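Local structure of interferon gamma receptor 1 (Gallus gallus, 4EQ2) at residues T26-Q31 with C67-E72; V152-S157 with S186-S191. The protein probably serves as a cytokine receptor, consistent with binding interferon gamma through an extracellular part made of two fibronectin type III-like domains. All coordinates share one frame; numbering follows the deposited sequence.

How the interactions relate
Interactions 1 and 2 both join antiparallel strands, but in different domains: residues 26-31 with 67-72 belong to the N-terminal one, residues 152-157 with 186-191 to the C-terminal one. Their centres are 38 Å apart, their nearest atoms are about 24 Å apart, and they lie on different strands. Interaction 1 is largely buried and lies where an edge strand ends; after two bridged pairs, one more backbone bond and a serine hydroxyl continue the bonding. Interaction 2 joins the two central strands of a four-stranded sheet through four bridged pairs, with an aromatic and aliphatic inner face and a more polar, partly exposed outer one. Each holds one disulfide cysteine, Cys-67 and Cys-189 respectively.

Interaction 1 of 2, residues T26-Q31 with C67-E72; sequences TVLYWQ and CDLSEE
Leu-28 and Cys-67 face each other as an antiparallel hydrogen-bonded pair: Leu-28 N gives a nearly straight bond (173°) to Cys-67 O, and Cys-67 N returns one to Leu-28 O at 2.8 Å. Next, Val-27 pairs with Asp-68 (non-hydrogen-bonded) on the other face; its CG1, anti to the backbone N (chi1 -175°), lies 3.4 Å from Cys-67 O, and CG2 is the branch turned to the Asp-68 carboxylate. Past this pair the chain of 67-72 turns; Leu-69 N still hydrogen-bonds to Thr-26 O (2.8 Å), and the Ser-70 hydroxyl takes the next strand N-H. Ser-70 can be followed outward: CB lies 4.1 Å from Thr-26 N, and OG accepts the bond from that N at 3.0 Å while donating to Asp-68 OD1 at 2.7 Å, on the syn side of the carboxylate. The hydroxyl relays between a strand N-H and an acid. Leu-69 CD1 packs 3.5 Å from Leu-28 CB. At the other end the Trp-30 ring reaches back, CZ3 lying 4.1 Å from Cys-67 CB. In the N-terminal domain, strand 25-31 runs between strands 17-22 and 66-68; Leu-28 and Leu-69 reach strand 79-88 of the second sheet, while Cys-67 is disulfide-bonded to Cys-59 on strand 54-62.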
loop_
_atom_site.group_PDB
_atom_site.type_symbol
_atom_site.label_atom_id
_atom_site.label_comp_id
_atom_site.label_asym_id
_atom_site.label_seq_id
_atom_site.Cartn_x
_atom_site.Cartn_y
_atom_site.Cartn_z
ATOM N N THR A 26 -1.764 5.851 -3.615
ATOM C CA THR A 26 -0.866 5.981 -4.751
ATOM C C THR A 26 -0.683 7.439 -5.111
ATOM O O THR A 26 -1.661 8.144 -5.368
ATOM C CB THR A 26 -1.417 5.247 -5.981
ATOM O OG1 THR A 26 -1.801 3.916 -5.609
ATOM C CG2 THR A 26 -0.365 5.204 -7.088
ATOM N N VAL A 27 0.568 7.884 -5.144
ATOM C CA VAL A 27 0.863 9.291 -5.361
ATOM C C VAL A 27 1.943 9.480 -6.419
ATOM O O VAL A 27 2.954 8.768 -6.438
ATOM C CB VAL A 27 1.276 9.984 -4.038
ATOM C CG1 VAL A 27 1.465 11.471 -4.250
ATOM C CG2 VAL A 27 0.224 9.741 -2.972
ATOM N N LEU A 28 1.706 10.435 -7.309
ATOM C CA LEU A 28 2.638 10.745 -8.384
ATOM C C LEU A 28 3.432 11.978 -7.994
ATOM O O LEU A 28 2.862 12.969 -7.536
ATOM C CB LEU A 28 1.876 11.008 -9.685
ATOM C CG LEU A 28 2.628 11.680 -10.836
ATOM C CD1 LEU A 28 3.736 10.780 -11.368
ATOM C CD2 LEU A 28 1.664 12.040 -11.953
ATOM N N TYR A 29 4.747 11.912 -8.168
ATOM C CA TYR A 29 5.614 13.033 -7.835
ATOM C C TYR A 29 6.443 13.457 -9.037
ATOM O O TYR A 29 6.643 12.683 -9.970
ATOM C CB TYR A 29 6.555 12.674 -6.677
ATOM C CG TYR A 29 5.859 12.243 -5.408
ATOM C CD1 TYR A 29 5.352 13.179 -4.519
ATOM C CD2 TYR A 29 5.717 10.897 -5.095
ATOM C CE1 TYR A 29 4.715 12.785 -3.349
ATOM C CE2 TYR A 29 5.084 10.491 -3.933
ATOM C CZ TYR A 29 4.583 11.439 -3.061
ATOM O OH TYR A 29 3.951 11.042 -1.901
ATOM N N TRP A 30 6.926 14.693 -9.004
ATOM C CA TRP A 30 7.866 15.181 -10.003
ATOM C C TRP A 30 8.580 16.405 -9.457
ATOM O O TRP A 30 8.241 16.906 -8.383
ATOM C CB TRP A 30 7.150 15.529 -11.307
ATOM C CG TRP A 30 6.099 16.576 -11.146
ATOM C CD1 TRP A 30 6.232 17.912 -11.380
ATOM C CD2 TRP A 30 4.745 16.374 -10.716
ATOM N NE1 TRP A 30 5.045 18.556 -11.124
ATOM C CE2 TRP A 30 4.118 17.636 -10.716
ATOM C CE3 TRP A 30 4.005 15.250 -10.336
ATOM C CZ2 TRP A 30 2.782 17.805 -10.346
ATOM C CZ3 TRP A 30 2.675 15.424 -9.966
ATOM C CH2 TRP A 30 2.082 16.692 -9.973
ATOM N N GLN A 31 9.569 16.885 -10.197
ATOM C CA GLN A 31 10.298 18.071 -9.793
ATOM C C GLN A 31 10.252 19.110 -10.897
ATOM O O GLN A 31 10.028 18.777 -12.063
ATOM C CB GLN A 31 11.743 17.721 -9.444
ATOM C CG GLN A 31 11.874 16.858 -8.203
ATOM C CD GLN A 31 13.296 16.404 -7.965
ATOM O OE1 GLN A 31 14.057 16.196 -8.910
ATOM N NE2 GLN A 31 13.664 16.241 -6.698
ATOM N N CYS A 67 0.572 14.566 -7.013
ATOM C CA CYS A 67 -0.842 14.360 -7.275
ATOM C C CYS A 67 -1.285 13.033 -6.697
ATOM O O CYS A 67 -0.634 12.016 -6.905
ATOM C CB CYS A 67 -1.110 14.386 -8.778
ATOM S SG CYS A 67 -2.800 13.946 -9.240
ATOM N N ASP A 68 -2.396 13.049 -5.971
ATOM C CA ASP A 68 -2.956 11.829 -5.403
ATOM C C ASP A 68 -3.767 11.112 -6.479
ATOM O O ASP A 68 -4.713 11.677 -7.030
ATOM C CB ASP A 68 -3.836 12.162 -4.194
ATOM C CG ASP A 68 -4.154 10.946 -3.341
ATOM O OD1 ASP A 68 -3.718 9.829 -3.698
ATOM O OD2 ASP A 68 -4.845 11.109 -2.313
ATOM N N LEU A 69 -3.387 9.873 -6.783
ATOM C CA LEU A 69 -4.009 9.122 -7.872
ATOM C C LEU A 69 -4.935 8.019 -7.367
ATOM O O LEU A 69 -5.599 7.352 -8.153
ATOM C CB LEU A 69 -2.937 8.526 -8.780
ATOM C CG LEU A 69 -2.002 9.523 -9.462
ATOM C CD1 LEU A 69 -0.831 8.807 -10.126
ATOM C CD2 LEU A 69 -2.768 10.354 -10.470
ATOM N N SER A 70 -4.985 7.847 -6.053
ATOM C CA SER A 70 -5.717 6.749 -5.427
ATOM C C SER A 70 -7.143 6.546 -5.936
ATOM O O SER A 70 -7.661 5.430 -5.898
ATOM C CB SER A 70 -5.741 6.940 -3.911
ATOM O OG SER A 70 -4.444 7.244 -3.427
ATOM N N GLU A 71 -7.782 7.618 -6.397
ATOM C CA GLU A 71 -9.165 7.531 -6.865
ATOM C C GLU A 71 -9.259 7.234 -8.355
ATOM O O GLU A 71 -10.300 6.798 -8.835
ATOM C CB GLU A 71 -9.938 8.811 -6.538
ATOM C CG GLU A 71 -9.066 9.982 -6.098
ATOM C CD GLU A 71 -8.143 10.494 -7.198
ATOM O OE1 GLU A 71 -6.917 10.256 -7.102
ATOM O OE2 GLU A 71 -8.637 11.140 -8.153
ATOM N N GLU A 72 -8.170 7.478 -9.079
ATOM C CA GLU A 72 -8.106 7.225 -10.515
ATOM C C GLU A 72 -7.730 5.772 -10.803
ATOM O O GLU A 72 -7.754 5.327 -11.953
ATOM C CB GLU A 72 -7.071 8.144 -11.172
ATOM C CG GLU A 72 -7.321 9.631 -10.992
ATOM C CD GLU A 72 -8.651 10.082 -11.567
ATOM O OE1 GLU A 72 -9.100 9.486 -12.574
ATOM O OE2 GLU A 72 -9.246 11.035 -11.011
#

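Interaction 2 of 2, residues V152-S157 with S186-S191; sequences VIFRNS and STYCVS
The rings of Phe-154 and Tyr-188 meet obliquely, planes 32° apart and centroids 5.5 Å from each other, with Phe-154 CE1 and CZ against Tyr-188 CD2 and CB. This buried face is the tight one, the Asn-156 side chain also lying over one face of the tyrosine ring. Val-190 CG1 stands between the backbone N and the carbonyl carbon (chi1 78°), which puts CG2 anti to N and toward Val-152. Cutting Tyr-188 back to alanine is likely to open a gap beside Phe-154 and leave the Asn-156 side chain without the ring it lies against. On the other face Ser-191 OG approaches Ile-153 CB at 3.7 Å, and buried Cys-189 is tied to Cys-210 of strand 201-213. Looser are Arg-155, whose extended chain leads away from strand 186-191, and the exposed end, where Ser-157 N makes a weak bond to Thr-187 O and Ser-157 OG lies 2.8 Å from that oxygen. Reciprocal bonds join Ile-153 to Ser-191 and Arg-155 to Cys-189, the shortest from Cys-189 N to Arg-155 O (2.7 Å, 174°). Val-190 packs on strand 113-119 across the sandwich; antiparallel central strands of a four-stranded sheet facing a second sheet are characteristic of the fibronectin type III fold, as in class II cytokine receptors.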
loop_
_atom_site.group_PDB
_atom_site.type_symbol
_atom_site.label_atom_id
_atom_site.label_comp_id
_atom_site.label_asym_id
_atom_site.label_seq_id
_atom_site.Cartn_x
_atom_site.Cartn_y
_atom_site.Cartn_z
ATOM N N VAL A 152 1.778 -15.456 9.776
ATOM C CA VAL A 152 2.278 -15.188 11.114
ATOM C C VAL A 152 3.451 -16.090 11.449
ATOM O O VAL A 152 3.358 -17.311 11.330
ATOM C CB VAL A 152 1.180 -15.419 12.149
ATOM C CG1 VAL A 152 1.752 -15.360 13.548
ATOM C CG2 VAL A 152 0.074 -14.397 11.971
ATOM N N ILE A 153 4.556 -15.485 11.871
ATOM C CA ILE A 153 5.743 -16.244 12.244
ATOM C C ILE A 153 5.933 -16.269 13.756
ATOM O O ILE A 153 6.138 -15.231 14.382
ATOM C CB ILE A 153 7.006 -15.680 11.577
ATOM C CG1 ILE A 153 6.936 -15.875 10.064
ATOM C CG2 ILE A 153 8.243 -16.358 12.126
ATOM C CD1 ILE A 153 8.125 -15.304 9.338
ATOM N N PHE A 154 5.870 -17.467 14.326
ATOM C CA PHE A 154 5.934 -17.658 15.770
ATOM C C PHE A 154 7.328 -18.094 16.192
ATOM O O PHE A 154 7.818 -19.130 15.751
ATOM C CB PHE A 154 4.922 -18.720 16.185
ATOM C CG PHE A 154 4.376 -18.526 17.561
ATOM C CD1 PHE A 154 4.803 -19.324 18.611
ATOM C CD2 PHE A 154 3.432 -17.544 17.805
ATOM C CE1 PHE A 154 4.295 -19.145 19.888
ATOM C CE2 PHE A 154 2.918 -17.357 19.080
ATOM C CZ PHE A 154 3.351 -18.158 20.125
ATOM N N ARG A 155 7.959 -17.316 17.061
ATOM C CA ARG A 155 9.362 -17.529 17.373
ATOM C C ARG A 155 9.594 -17.628 18.868
ATOM O O ARG A 155 9.253 -16.721 19.625
ATOM C CB ARG A 155 10.199 -16.386 16.803
ATOM C CG ARG A 155 11.437 -16.822 16.045
ATOM C CD ARG A 155 11.937 -15.703 15.138
ATOM N NE ARG A 155 13.110 -16.100 14.362
ATOM C CZ ARG A 155 13.063 -16.785 13.221
ATOM N NH1 ARG A 155 11.898 -17.160 12.710
ATOM N NH2 ARG A 155 14.186 -17.100 12.592
ATOM N N ASN A 156 10.180 -18.738 19.290
ATOM C CA ASN A 156 10.553 -18.919 20.685
ATOM C C ASN A 156 12.005 -18.499 20.897
ATOM O O ASN A 156 12.928 -19.209 20.511
ATOM C CB ASN A 156 10.336 -20.376 21.092
ATOM C CG ASN A 156 10.723 -20.648 22.523
ATOM O OD1 ASN A 156 10.356 -19.914 23.440
ATOM N ND2 ASN A 156 11.454 -21.725 22.724
ATOM N N SER A 157 12.197 -17.337 21.508
ATOM C CA SER A 157 13.521 -16.728 21.627
ATOM C C SER A 157 14.599 -17.599 22.286
ATOM O O SER A 157 15.773 -17.482 21.944
ATOM C CB SER A 157 13.416 -15.376 22.334
ATOM O OG SER A 157 12.220 -15.292 23.087
ATOM N N SER A 186 8.375 -19.356 29.047
ATOM C CA SER A 186 9.348 -18.690 28.195
ATOM C C SER A 186 8.732 -17.532 27.423
ATOM O O SER A 186 7.533 -17.273 27.523
ATOM C CB SER A 186 9.978 -19.697 27.238
ATOM O OG SER A 186 9.058 -20.727 26.930
ATOM N N THR A 187 9.567 -16.832 26.663
ATOM C CA THR A 187 9.122 -15.677 25.893
ATOM C C THR A 187 8.967 -16.028 24.419
ATOM O O THR A 187 9.867 -16.601 23.809
ATOM C CB THR A 187 10.111 -14.505 26.013
ATOM O OG1 THR A 187 10.287 -14.161 27.391
ATOM C CG2 THR A 187 9.593 -13.296 25.255
ATOM N N TYR A 188 7.817 -15.686 23.850
ATOM C CA TYR A 188 7.583 -15.916 22.432
ATOM C C TYR A 188 7.419 -14.586 21.724
ATOM O O TYR A 188 6.801 -13.668 22.254
ATOM C CB TYR A 188 6.348 -16.793 22.218
ATOM C CG TYR A 188 6.452 -18.155 22.864
ATOM C CD1 TYR A 188 6.219 -18.318 24.223
ATOM C CD2 TYR A 188 6.782 -19.277 22.118
ATOM C CE1 TYR A 188 6.315 -19.562 24.823
ATOM C CE2 TYR A 188 6.880 -20.526 22.709
ATOM C CZ TYR A 188 6.645 -20.662 24.061
ATOM O OH TYR A 188 6.740 -21.900 24.660
ATOM N N CYS A 189 7.992 -14.484 20.530
ATOM C CA CYS A 189 7.897 -13.271 19.731
ATOM C C CYS A 189 7.244 -13.591 18.399
ATOM O O CYS A 189 7.475 -14.653 17.827
ATOM C CB CYS A 189 9.281 -12.676 19.497
ATOM S SG CYS A 189 10.249 -12.457 20.999
ATOM N N VAL A 190 6.438 -12.664 17.902
ATOM C CA VAL A 190 5.690 -12.903 16.681
ATOM C C VAL A 190 5.787 -11.733 15.708
ATOM O O VAL A 190 5.913 -10.580 16.121
ATOM C CB VAL A 190 4.211 -13.187 16.991
ATOM C CG1 VAL A 190 3.472 -11.895 17.284
ATOM C CG2 VAL A 190 3.568 -13.907 15.833
ATOM N N SER A 191 5.743 -12.044 14.414
ATOM C CA SER A 191 5.716 -11.027 13.368
ATOM C C SER A 191 4.703 -11.431 12.314
ATOM O O SER A 191 4.213 -12.555 12.326
ATOM C CB SER A 191 7.094 -10.849 12.737
ATOM O OG SER A 191 7.534 -12.049 12.131
#